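Aspartate--tRNA(Asp/Asn) ligase (Thermus thermophilus, PDB 1N9W) catalyses the ATP-dependent attachment of L-aspartate to both tRNA(Asp) and tRNA(Asn), working as a homodimer of the class II synthetase family. Local coordinates at residues R133-Y138 against R192-A197; P268-A273 against D310-T315; R322-Y327 against E357-S362; L339-L344 against Q399-L404. One frame throughout, in Å; residues are numbered along the deposited sequence.

Interaction 1: R133-Y138 against R192-A197; sequences RGFRRY and RVYEVA
Arg136 lies across the phenol end of Tyr194, the two side chains crossing at about a right angle. Its aliphatic part does the touching: CB is 3.5 Å from the Tyr194 OH, and CG is 3.7 Å from the Tyr194 CE2. With CG turned beside its own backbone N (chi1 -58°) and the chain extended from there to NE, the arginine runs past the ring and reaches Val196, where NE comes to 3.8 Å from CG2. Phe135 meets the same tyrosine differently, in an offset edge-to-face (T-shaped) pair whose ring planes stand 88° apart, the phenylalanine supplying the edge. Phe135 CE2 is 3.6 Å from Tyr194 CD2 and also touches Val196 CG2 at 4.1 Å. No hydrogen bond joins the two segments; the polar ends are satisfied from outside. Tyr194 OH bonds to Asp140 on the same helix, which fixes the far end of the ring. The Arg136 guanidinium forms salt bridges to Glu146 of its own chain and to Glu146 of the second subunit. Shortening this side chain to an alanine is likely to leave both glutamates without this cationic partner and uncover the flank of the Tyr194 ring. The axes of segments 133-138 and 192-197 approach to 10.0 Å and run nearly antiparallel. As in other class II synthetases, helix 119-141 and strand 145-146 probably correspond to motif 1, the dimer-forming element, and strand 192-198 to the first strand of motif 2, so this contact packs the interface helix onto the catalytic sheet.

Interaction 2: P268-A273 against D310-T315; sequences PRLTHA and DWLFVT
Trp311 meets Pro268 through its carbonyl, whose O lies 3.7 Å from Pro268 CD, while its indole is turned to other partners, with NE1 bonded to Ser262. Leu312 comes next: its CD1 fits against the Pro268 side, 4.1 Å from Leu270 CB, on the sheet face that also carries Leu270 and Val314. At Phe313 the backbone pairing begins. Its N donates to Pro268 O at 2.9 Å, and its O receives a weak bond from Leu270 N, bent to 127° at the hydrogen. On the opposite face Arg269 bends at chi2 (-81°) and so lies beside the Phe313 ring, pointing the same way, with guanidinium and ring planes 67° apart and Arg269 NH1 3.9 Å from Phe313 CD2; the charge itself goes to Glu228 and Glu235. Val314 passes its CA 3.2 Å from Leu270 O, a CA-H...O contact, and sets CG1 against His272. Thr315 closes the pairing twice: its N reaches Leu270 O at 2.9 Å, and its O accepts His272 N at 2.7 Å. The bonds therefore alternate between Pro268, Leu270 and His272, the regular register of parallel strands, here carried past strand 269-271 to His272. The chemistry implies an edge strand attached chiefly by main-chain bonds, with aliphatic contacts on the leucine face and Arg269 lying beside Phe313 on the other.

Interaction 3: R322-Y327 against E357-S362; sequences RPFYTY and EELLES
Phe324 and Ser362 form the closest part of this contact, where a turn meets a helix. Ser362 OG lies 3.3 Å from Phe324 O, and 3.1 Å from each of the Glu358 and Leu359 carbonyl oxygens of its own helix, so the hydroxyl sits among three carbonyl oxygens. Beside this polar point the Phe324 ring crosses Leu359 obliquely, CE1 standing 4.1 Å from CD2. The Phe324 CG sits between its backbone N and carbonyl carbon (chi1 77°), which places the ring beside Leu359. A type I turn from Pro323 to Thr326 presents Phe324 and its carbonyl, and Pro323 CB rests 3.4 Å above one face of the Tyr325 ring, offset toward the rim. Ser362 and Leu359 are buried here. The other side is looser, a single approach of 4.2 Å between Tyr327 CE1 and Glu358 OE1, both residues partly exposed, with ring and carboxylate planes 79° apart. The loop is fixed to the sheet by backbone bonds of Tyr327 to Gln351 on strand 344-351. From helix 356-364, Leu359 also packs on Leu377 of helix 374-377; from the loop side, Tyr325 touches Tyr376 of that second helix, close to Arg352, a predicted aspartate-binding residue.

Interaction 4: L339-L344 against Q399-L404; sequences LLFRGL and QKLLGL
With its CG opposite the backbone N (chi1 177°), Phe341 carries its ring to Lys400, whose CB lies 3.4 Å from Phe341 CD2, and the two side chains slide past each other in opposite directions. The lysine, which has the most surface buried in this contact, then bends at chi2 (-64°), and that bend lays its CD 4.0 Å from Arg342 CB. At the ring edge, near its plane, Leu401 N lies 3.5 Å from Phe341 CE2, and Leu401 CD1 packs at 4.1 Å from CZ. Arg342, extended from CG to NE, runs alongside the helix end and gives a hydrogen bond from NH1 to Lys400 O at 2.9 Å. That bond is fairly straight at 152°, and the acceptor lies in the guanidinium plane. The other nitrogens are engaged too, NE by Asp310 and NH2 by the carbonyl of Thr259. A cation at carbonyls near the helix C-terminal end would probably be favourable electrostatically. With a leucine in place of Arg342, Lys400 O would probably lose this donor and Asp310 its salt bridge to the arginine. Leu344 completes the contact, CD2 touching Gln399 OE1 at 3.7 Å and CB meeting Lys400 CG at 4.0 Å. The type I' turn from Phe341 to Leu344 joins strands 336-341 and 344-351, with Gly343 at backbone angles that would jam a side chain. Helix 394-402, probably the class II motif 3 helix, thus covers this hairpin end; Leu401 packs on Leu131 of helix 119-141, and Phe341 stacks on Trp311 of strand 311-315.

From the N terminus, interaction 1 comes first within the class II domain, closing a loop of 53 residues between helix 119-141 and strand 192-198. Interaction 2 follows in series, returning strand 311-315 to the short edge strand 269-271 after an excursion of helices. Interactions 3 and 4 then cross: segment 339-344 lies between the two segments of interaction 3, and 357-362 lies between those of interaction 4. Interactions 2 and 4 touch directly, strands 311-315 and 336-341 being neighbours, with Asp310 bridged to Arg342. Interactions 1, 2 and 4 all reach the same catalytic sheet, while interaction 3 holds a peripheral loop to a helix.

Interaction 1: R133-Y138 against R192-A197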
# COMPACT_ATOMS: atom_id res chain seq x y z
N ARG B 133 -4.24 -3.97 5.24
CA ARG B 133 -4.23 -2.83 6.17
C ARG B 133 -3.63 -3.32 7.50
O ARG B 133 -2.80 -2.63 8.10
CB ARG B 133 -5.66 -2.30 6.39
CG ARG B 133 -5.78 -1.09 7.32
CD ARG B 133 -7.26 -0.78 7.62
NE ARG B 133 -7.99 -0.59 6.37
CZ ARG B 133 -9.17 -1.14 6.08
NH1 ARG B 133 -9.78 -1.93 6.95
NH2 ARG B 133 -9.71 -0.93 4.89
N GLY B 134 -4.04 -4.51 7.93
CA GLY B 134 -3.53 -5.07 9.17
C GLY B 134 -2.05 -5.34 9.06
O GLY B 134 -1.29 -5.15 10.01
N PHE B 135 -1.64 -5.78 7.88
CA PHE B 135 -0.25 -6.08 7.57
C PHE B 135 0.62 -4.86 7.82
O PHE B 135 1.60 -4.92 8.57
CB PHE B 135 -0.15 -6.50 6.11
CG PHE B 135 1.24 -6.81 5.64
CD1 PHE B 135 1.84 -8.03 5.95
CD2 PHE B 135 1.95 -5.88 4.88
CE1 PHE B 135 3.12 -8.32 5.50
CE2 PHE B 135 3.23 -6.16 4.43
CZ PHE B 135 3.82 -7.39 4.73
N ARG B 136 0.26 -3.74 7.20
CA ARG B 136 1.01 -2.49 7.34
C ARG B 136 0.96 -1.89 8.75
O ARG B 136 1.95 -1.31 9.21
CB ARG B 136 0.50 -1.45 6.33
CG ARG B 136 0.59 -1.87 4.86
CD ARG B 136 0.74 -0.63 3.96
NE ARG B 136 0.56 -0.90 2.53
CZ ARG B 136 -0.62 -1.01 1.93
NH1 ARG B 136 -1.74 -0.86 2.63
NH2 ARG B 136 -0.69 -1.26 0.62
N ARG B 137 -0.18 -2.01 9.42
CA ARG B 137 -0.33 -1.47 10.77
C ARG B 137 0.60 -2.19 11.74
O ARG B 137 1.40 -1.55 12.42
CB ARG B 137 -1.78 -1.63 11.26
CG ARG B 137 -2.15 -0.72 12.44
CD ARG B 137 -3.39 -1.19 13.22
NE ARG B 137 -4.66 -1.18 12.48
CZ ARG B 137 -5.23 -0.09 11.96
NH1 ARG B 137 -4.66 1.09 12.08
NH2 ARG B 137 -6.41 -0.19 11.35
N TYR B 138 0.52 -3.52 11.79
CA TYR B 138 1.36 -4.27 12.70
C TYR B 138 2.83 -3.94 12.51
O TYR B 138 3.54 -3.65 13.47
CB TYR B 138 1.17 -5.79 12.53
CG TYR B 138 2.12 -6.59 13.40
CD1 TYR B 138 1.90 -6.72 14.77
CD2 TYR B 138 3.30 -7.11 12.86
CE1 TYR B 138 2.84 -7.35 15.59
CE2 TYR B 138 4.24 -7.74 13.67
CZ TYR B 138 4.00 -7.86 15.04
OH TYR B 138 4.94 -8.45 15.85
N ARG B 192 14.40 -2.43 9.18
CA ARG B 192 13.15 -3.19 9.08
C ARG B 192 12.28 -2.55 8.01
O ARG B 192 11.88 -1.39 8.14
CB ARG B 192 12.42 -3.16 10.43
CG ARG B 192 13.27 -3.68 11.55
CD ARG B 192 13.06 -2.88 12.81
NE ARG B 192 11.92 -3.33 13.57
CZ ARG B 192 11.94 -4.35 14.42
NH1 ARG B 192 13.06 -5.03 14.63
NH2 ARG B 192 10.83 -4.69 15.07
N VAL B 193 11.99 -3.30 6.96
CA VAL B 193 11.17 -2.78 5.87
C VAL B 193 10.21 -3.82 5.32
O VAL B 193 10.34 -5.01 5.59
CB VAL B 193 12.06 -2.32 4.67
CG1 VAL B 193 13.10 -1.32 5.14
CG2 VAL B 193 12.71 -3.52 4.01
N TYR B 194 9.23 -3.35 4.56
CA TYR B 194 8.27 -4.24 3.95
C TYR B 194 7.75 -3.61 2.69
O TYR B 194 7.93 -2.41 2.46
CB TYR B 194 7.09 -4.53 4.89
CG TYR B 194 6.20 -3.33 5.16
CD1 TYR B 194 6.44 -2.48 6.24
CD2 TYR B 194 5.10 -3.06 4.34
CE1 TYR B 194 5.61 -1.40 6.50
CE2 TYR B 194 4.26 -1.99 4.59
CZ TYR B 194 4.52 -1.16 5.67
OH TYR B 194 3.67 -0.12 5.95
N GLU B 195 7.12 -4.41 1.85
CA GLU B 195 6.59 -3.88 0.60
C GLU B 195 5.40 -4.68 0.13
O GLU B 195 5.33 -5.90 0.29
CB GLU B 195 7.69 -3.85 -0.47
CG GLU B 195 7.18 -3.51 -1.87
CD GLU B 195 8.31 -3.28 -2.87
OE1 GLU B 195 9.26 -4.08 -2.92
OE2 GLU B 195 8.24 -2.28 -3.63
N VAL B 196 4.45 -3.96 -0.44
CA VAL B 196 3.23 -4.54 -0.97
C VAL B 196 3.23 -4.24 -2.45
O VAL B 196 2.98 -3.11 -2.86
CB VAL B 196 2.00 -3.86 -0.35
CG1 VAL B 196 0.73 -4.40 -0.99
CG2 VAL B 196 2.00 -4.08 1.15
N ALA B 197 3.53 -5.25 -3.26
CA ALA B 197 3.56 -5.03 -4.71
C ALA B 197 3.37 -6.33 -5.48
O ALA B 197 3.58 -7.42 -4.95
CB ALA B 197 4.87 -4.35 -5.10

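Interaction 2: P268-A273 against D310-T315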
# COMPACT_ATOMS: atom_id res chain seq x y z
N PRO B 268 2.72 -25.23 14.70
CA PRO B 268 3.52 -26.46 14.62
C PRO B 268 4.69 -26.39 13.65
O PRO B 268 4.51 -26.09 12.47
CB PRO B 268 2.49 -27.51 14.21
CG PRO B 268 1.24 -27.02 14.87
CD PRO B 268 1.28 -25.54 14.58
N ARG B 269 5.89 -26.65 14.15
CA ARG B 269 7.10 -26.62 13.33
C ARG B 269 7.40 -28.06 12.87
O ARG B 269 7.17 -29.01 13.62
CB ARG B 269 8.29 -26.10 14.15
CG ARG B 269 8.08 -24.75 14.87
CD ARG B 269 8.25 -23.55 13.94
NE ARG B 269 8.52 -22.30 14.67
CZ ARG B 269 7.60 -21.59 15.33
NH1 ARG B 269 6.34 -21.99 15.38
NH2 ARG B 269 7.95 -20.47 15.95
N LEU B 270 7.91 -28.22 11.66
CA LEU B 270 8.21 -29.55 11.16
C LEU B 270 9.29 -29.52 10.10
O LEU B 270 9.13 -28.91 9.04
CB LEU B 270 6.94 -30.18 10.59
CG LEU B 270 6.95 -31.70 10.41
CD1 LEU B 270 7.13 -32.36 11.77
CD2 LEU B 270 5.65 -32.16 9.77
N THR B 271 10.40 -30.19 10.39
CA THR B 271 11.53 -30.24 9.47
C THR B 271 11.15 -30.87 8.13
O THR B 271 10.37 -31.82 8.07
CB THR B 271 12.68 -31.05 10.07
OG1 THR B 271 13.02 -30.52 11.35
CG2 THR B 271 13.90 -30.99 9.16
N HIS B 272 11.71 -30.33 7.05
CA HIS B 272 11.46 -30.83 5.71
C HIS B 272 11.86 -32.30 5.63
O HIS B 272 11.43 -33.02 4.73
CB HIS B 272 12.24 -30.00 4.69
CG HIS B 272 12.27 -30.59 3.31
ND1 HIS B 272 13.18 -31.55 2.94
CD2 HIS B 272 11.50 -30.36 2.22
CE1 HIS B 272 12.98 -31.88 1.67
NE2 HIS B 272 11.96 -31.17 1.22
N ALA B 273 12.67 -32.74 6.58
CA ALA B 273 13.11 -34.13 6.62
C ALA B 273 12.08 -34.98 7.37
O ALA B 273 11.75 -36.08 6.95
CB ALA B 273 14.48 -34.23 7.30
N ASP B 310 -4.66 -25.11 11.47
CA ASP B 310 -4.84 -24.85 10.04
C ASP B 310 -3.50 -24.44 9.44
O ASP B 310 -3.36 -24.37 8.21
CB ASP B 310 -5.87 -23.75 9.84
CG ASP B 310 -7.27 -24.19 10.20
OD1 ASP B 310 -7.89 -24.91 9.39
OD2 ASP B 310 -7.75 -23.82 11.29
N TRP B 311 -2.53 -24.17 10.31
CA TRP B 311 -1.21 -23.72 9.88
C TRP B 311 -0.10 -24.74 10.18
O TRP B 311 -0.18 -25.49 11.15
CB TRP B 311 -0.87 -22.41 10.57
CG TRP B 311 -2.04 -21.48 10.73
CD1 TRP B 311 -3.03 -21.57 11.66
CD2 TRP B 311 -2.34 -20.33 9.93
NE1 TRP B 311 -3.93 -20.55 11.50
CE2 TRP B 311 -3.53 -19.78 10.45
CE3 TRP B 311 -1.71 -19.72 8.84
CZ2 TRP B 311 -4.11 -18.63 9.89
CZ3 TRP B 311 -2.29 -18.58 8.29
CH2 TRP B 311 -3.48 -18.05 8.82
N LEU B 312 0.93 -24.72 9.34
CA LEU B 312 2.06 -25.63 9.51
C LEU B 312 3.36 -25.07 8.95
O LEU B 312 3.46 -24.79 7.76
CB LEU B 312 1.76 -26.97 8.84
CG LEU B 312 2.90 -27.99 8.80
CD1 LEU B 312 3.27 -28.44 10.21
CD2 LEU B 312 2.48 -29.18 7.94
N PHE B 313 4.36 -24.91 9.81
CA PHE B 313 5.65 -24.41 9.39
C PHE B 313 6.56 -25.57 8.99
O PHE B 313 6.77 -26.50 9.76
CB PHE B 313 6.32 -23.61 10.51
CG PHE B 313 6.02 -22.13 10.48
CD1 PHE B 313 6.31 -21.37 9.35
CD2 PHE B 313 5.50 -21.50 11.61
CE1 PHE B 313 6.08 -20.00 9.34
CE2 PHE B 313 5.27 -20.12 11.61
CZ PHE B 313 5.56 -19.37 10.47
N VAL B 314 7.08 -25.51 7.76
CA VAL B 314 8.00 -26.53 7.26
C VAL B 314 9.38 -25.89 7.31
O VAL B 314 9.69 -25.01 6.51
CB VAL B 314 7.67 -26.93 5.81
CG1 VAL B 314 8.60 -28.04 5.35
CG2 VAL B 314 6.23 -27.39 5.71
N THR B 315 10.21 -26.35 8.24
CA THR B 315 11.55 -25.80 8.43
C THR B 315 12.70 -26.65 7.90
O THR B 315 12.52 -27.81 7.53
CB THR B 315 11.82 -25.56 9.92
OG1 THR B 315 11.71 -26.81 10.62
CG2 THR B 315 10.82 -24.57 10.49

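Interaction 3: R322-Y327 against E357-S362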
# COMPACT_ATOMS: atom_id res chain seq x y z
N ARG B 322 16.87 -24.43 -1.82
CA ARG B 322 16.83 -22.99 -1.62
C ARG B 322 17.94 -22.26 -2.37
O ARG B 322 19.01 -22.82 -2.63
CB ARG B 322 16.94 -22.66 -0.13
CG ARG B 322 15.82 -23.24 0.72
CD ARG B 322 14.45 -22.91 0.15
NE ARG B 322 13.45 -22.82 1.20
CZ ARG B 322 12.14 -22.94 1.01
NH1 ARG B 322 11.66 -23.14 -0.21
NH2 ARG B 322 11.32 -22.84 2.04
N PRO B 323 17.70 -20.98 -2.74
CA PRO B 323 18.68 -20.17 -3.46
C PRO B 323 20.04 -20.12 -2.76
O PRO B 323 20.18 -20.55 -1.62
CB PRO B 323 18.01 -18.80 -3.51
CG PRO B 323 16.56 -19.16 -3.60
CD PRO B 323 16.44 -20.24 -2.56
N PHE B 324 21.04 -19.58 -3.45
CA PHE B 324 22.39 -19.50 -2.90
C PHE B 324 22.52 -18.47 -1.78
O PHE B 324 23.51 -18.48 -1.05
CB PHE B 324 23.37 -19.15 -4.02
CG PHE B 324 23.35 -17.71 -4.43
CD1 PHE B 324 24.14 -16.77 -3.77
CD2 PHE B 324 22.49 -17.28 -5.43
CE1 PHE B 324 24.09 -15.43 -4.13
CE2 PHE B 324 22.44 -15.94 -5.79
CZ PHE B 324 23.23 -15.01 -5.13
N TYR B 325 21.54 -17.58 -1.66
CA TYR B 325 21.59 -16.56 -0.61
C TYR B 325 20.96 -17.02 0.70
O TYR B 325 20.96 -16.27 1.69
CB TYR B 325 20.92 -15.26 -1.09
CG TYR B 325 19.53 -15.41 -1.68
CD1 TYR B 325 18.47 -15.92 -0.92
CD2 TYR B 325 19.27 -15.03 -3.00
CE1 TYR B 325 17.19 -16.04 -1.46
CE2 TYR B 325 17.99 -15.14 -3.54
CZ TYR B 325 16.96 -15.65 -2.77
OH TYR B 325 15.70 -15.76 -3.31
N THR B 326 20.45 -18.24 0.73
CA THR B 326 19.84 -18.78 1.93
C THR B 326 20.92 -19.20 2.91
O THR B 326 21.78 -20.01 2.58
CB THR B 326 18.97 -19.99 1.60
OG1 THR B 326 18.08 -19.66 0.53
CG2 THR B 326 18.15 -20.40 2.82
N TYR B 327 20.87 -18.64 4.12
CA TYR B 327 21.85 -18.95 5.16
C TYR B 327 21.96 -20.47 5.34
O TYR B 327 21.00 -21.13 5.75
CB TYR B 327 21.44 -18.31 6.49
CG TYR B 327 22.57 -18.19 7.49
CD1 TYR B 327 23.33 -17.02 7.57
CD2 TYR B 327 22.90 -19.25 8.34
CE1 TYR B 327 24.40 -16.91 8.46
CE2 TYR B 327 23.97 -19.15 9.23
CZ TYR B 327 24.72 -17.98 9.29
OH TYR B 327 25.78 -17.88 10.16
N GLU B 357 32.29 -13.14 2.14
CA GLU B 357 33.01 -14.39 1.96
C GLU B 357 32.08 -15.59 1.86
O GLU B 357 32.27 -16.45 1.01
CB GLU B 357 34.00 -14.60 3.10
CG GLU B 357 35.26 -13.75 2.98
CD GLU B 357 35.90 -13.88 1.61
OE1 GLU B 357 36.17 -15.02 1.16
OE2 GLU B 357 36.14 -12.83 0.97
N GLU B 358 31.08 -15.64 2.74
CA GLU B 358 30.14 -16.75 2.74
C GLU B 358 29.33 -16.82 1.44
O GLU B 358 28.98 -17.90 0.98
CB GLU B 358 29.20 -16.65 3.94
CG GLU B 358 29.91 -16.71 5.29
CD GLU B 358 28.97 -17.02 6.44
OE1 GLU B 358 28.12 -16.16 6.76
OE2 GLU B 358 29.08 -18.12 7.01
N LEU B 359 29.03 -15.66 0.86
CA LEU B 359 28.27 -15.62 -0.38
C LEU B 359 29.07 -16.22 -1.53
O LEU B 359 28.55 -17.05 -2.30
CB LEU B 359 27.89 -14.18 -0.74
CG LEU B 359 26.66 -13.57 -0.07
CD1 LEU B 359 26.53 -12.12 -0.47
CD2 LEU B 359 25.42 -14.34 -0.46
N LEU B 360 30.32 -15.81 -1.66
CA LEU B 360 31.19 -16.30 -2.72
C LEU B 360 31.26 -17.82 -2.74
O LEU B 360 31.11 -18.45 -3.79
CB LEU B 360 32.60 -15.74 -2.57
CG LEU B 360 32.83 -14.30 -3.01
CD1 LEU B 360 34.30 -13.93 -2.83
CD2 LEU B 360 32.42 -14.14 -4.47
N GLU B 361 31.48 -18.41 -1.57
CA GLU B 361 31.60 -19.85 -1.47
C GLU B 361 30.34 -20.59 -1.94
O GLU B 361 30.40 -21.39 -2.88
CB GLU B 361 31.93 -20.24 -0.03
CG GLU B 361 32.56 -21.63 0.11
CD GLU B 361 33.87 -21.76 -0.66
OE1 GLU B 361 34.83 -21.01 -0.35
OE2 GLU B 361 33.94 -22.61 -1.58
N SER B 362 29.20 -20.32 -1.31
CA SER B 362 27.94 -20.98 -1.69
C SER B 362 27.56 -20.82 -3.16
O SER B 362 26.90 -21.70 -3.73
CB SER B 362 26.80 -20.49 -0.80
OG SER B 362 26.70 -19.08 -0.83

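Interaction 4: L339-L344 against Q399-L404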
# COMPACT_ATOMS: atom_id res chain seq x y z
N LEU B 339 5.38 -21.53 5.02
CA LEU B 339 4.17 -21.61 5.84
C LEU B 339 3.05 -22.24 5.03
O LEU B 339 2.76 -21.81 3.91
CB LEU B 339 3.74 -20.22 6.31
CG LEU B 339 2.39 -20.16 7.03
CD1 LEU B 339 2.41 -21.07 8.26
CD2 LEU B 339 2.09 -18.73 7.43
N LEU B 340 2.45 -23.28 5.58
CA LEU B 340 1.35 -23.95 4.91
C LEU B 340 0.06 -23.57 5.60
O LEU B 340 -0.09 -23.74 6.81
CB LEU B 340 1.51 -25.47 4.97
CG LEU B 340 2.68 -26.05 4.18
CD1 LEU B 340 2.65 -27.57 4.31
CD2 LEU B 340 2.57 -25.63 2.72
N PHE B 341 -0.87 -23.03 4.83
CA PHE B 341 -2.16 -22.63 5.38
C PHE B 341 -3.24 -23.48 4.74
O PHE B 341 -3.49 -23.38 3.54
CB PHE B 341 -2.41 -21.14 5.10
CG PHE B 341 -3.74 -20.65 5.58
CD1 PHE B 341 -4.18 -20.91 6.88
CD2 PHE B 341 -4.56 -19.91 4.73
CE1 PHE B 341 -5.40 -20.42 7.32
CE2 PHE B 341 -5.78 -19.42 5.17
CZ PHE B 341 -6.21 -19.68 6.47
N ARG B 342 -3.86 -24.33 5.54
CA ARG B 342 -4.91 -25.21 5.04
C ARG B 342 -4.48 -25.97 3.79
O ARG B 342 -5.27 -26.16 2.87
CB ARG B 342 -6.19 -24.40 4.77
CG ARG B 342 -6.95 -24.04 6.04
CD ARG B 342 -8.17 -23.16 5.80
NE ARG B 342 -8.90 -22.98 7.06
CZ ARG B 342 -9.90 -22.13 7.25
NH1 ARG B 342 -10.32 -21.34 6.26
NH2 ARG B 342 -10.48 -22.06 8.44
N GLY B 343 -3.22 -26.38 3.75
CA GLY B 343 -2.72 -27.15 2.62
C GLY B 343 -2.03 -26.38 1.51
O GLY B 343 -1.42 -26.97 0.62
N LEU B 344 -2.11 -25.05 1.56
CA LEU B 344 -1.48 -24.23 0.54
C LEU B 344 -0.32 -23.42 1.09
O LEU B 344 -0.37 -22.92 2.21
CB LEU B 344 -2.52 -23.30 -0.09
CG LEU B 344 -2.07 -22.50 -1.30
CD1 LEU B 344 -1.64 -23.45 -2.41
CD2 LEU B 344 -3.21 -21.60 -1.77
N GLN B 399 -7.80 -16.51 -0.34
CA GLN B 399 -8.52 -17.63 -0.93
C GLN B 399 -8.82 -18.71 0.10
O GLN B 399 -9.97 -19.07 0.33
CB GLN B 399 -7.69 -18.24 -2.06
CG GLN B 399 -8.40 -19.32 -2.85
CD GLN B 399 -7.51 -20.50 -3.14
OE1 GLN B 399 -6.32 -20.34 -3.44
NE2 GLN B 399 -8.07 -21.70 -3.05
N LYS B 400 -7.77 -19.22 0.73
CA LYS B 400 -7.92 -20.26 1.72
C LYS B 400 -8.68 -19.82 2.96
O LYS B 400 -9.39 -20.61 3.58
CB LYS B 400 -6.54 -20.83 2.10
CG LYS B 400 -6.05 -21.85 1.09
CD LYS B 400 -6.99 -23.06 1.09
CE LYS B 400 -6.69 -24.03 -0.03
NZ LYS B 400 -7.53 -25.24 0.09
N LEU B 401 -8.55 -18.54 3.31
CA LEU B 401 -9.23 -18.00 4.48
C LEU B 401 -10.74 -17.97 4.27
O LEU B 401 -11.51 -18.24 5.19
CB LEU B 401 -8.75 -16.57 4.75
CG LEU B 401 -9.29 -15.86 5.99
CD1 LEU B 401 -8.71 -16.51 7.24
CD2 LEU B 401 -8.91 -14.38 5.96
N LEU B 402 -11.15 -17.65 3.05
CA LEU B 402 -12.57 -17.54 2.74
C LEU B 402 -13.20 -18.78 2.11
O LEU B 402 -14.39 -18.78 1.77
CB LEU B 402 -12.80 -16.33 1.84
CG LEU B 402 -12.32 -15.02 2.46
CD1 LEU B 402 -12.45 -13.88 1.47
CD2 LEU B 402 -13.12 -14.75 3.72
N GLY B 403 -12.40 -19.84 1.94
CA GLY B 403 -12.91 -21.07 1.35
C GLY B 403 -13.37 -20.88 -0.08
O GLY B 403 -14.41 -21.39 -0.48
N LEU B 404 -12.58 -20.16 -0.86
CA LEU B 404 -12.94 -19.90 -2.25
C LEU B 404 -12.42 -20.98 -3.19
O LEU B 404 -11.40 -21.62 -2.91
CB LEU B 404 -12.38 -18.53 -2.66
CG LEU B 404 -12.62 -17.39 -1.66
CD1 LEU B 404 -11.79 -16.18 -2.06
CD2 LEU B 404 -14.09 -17.05 -1.60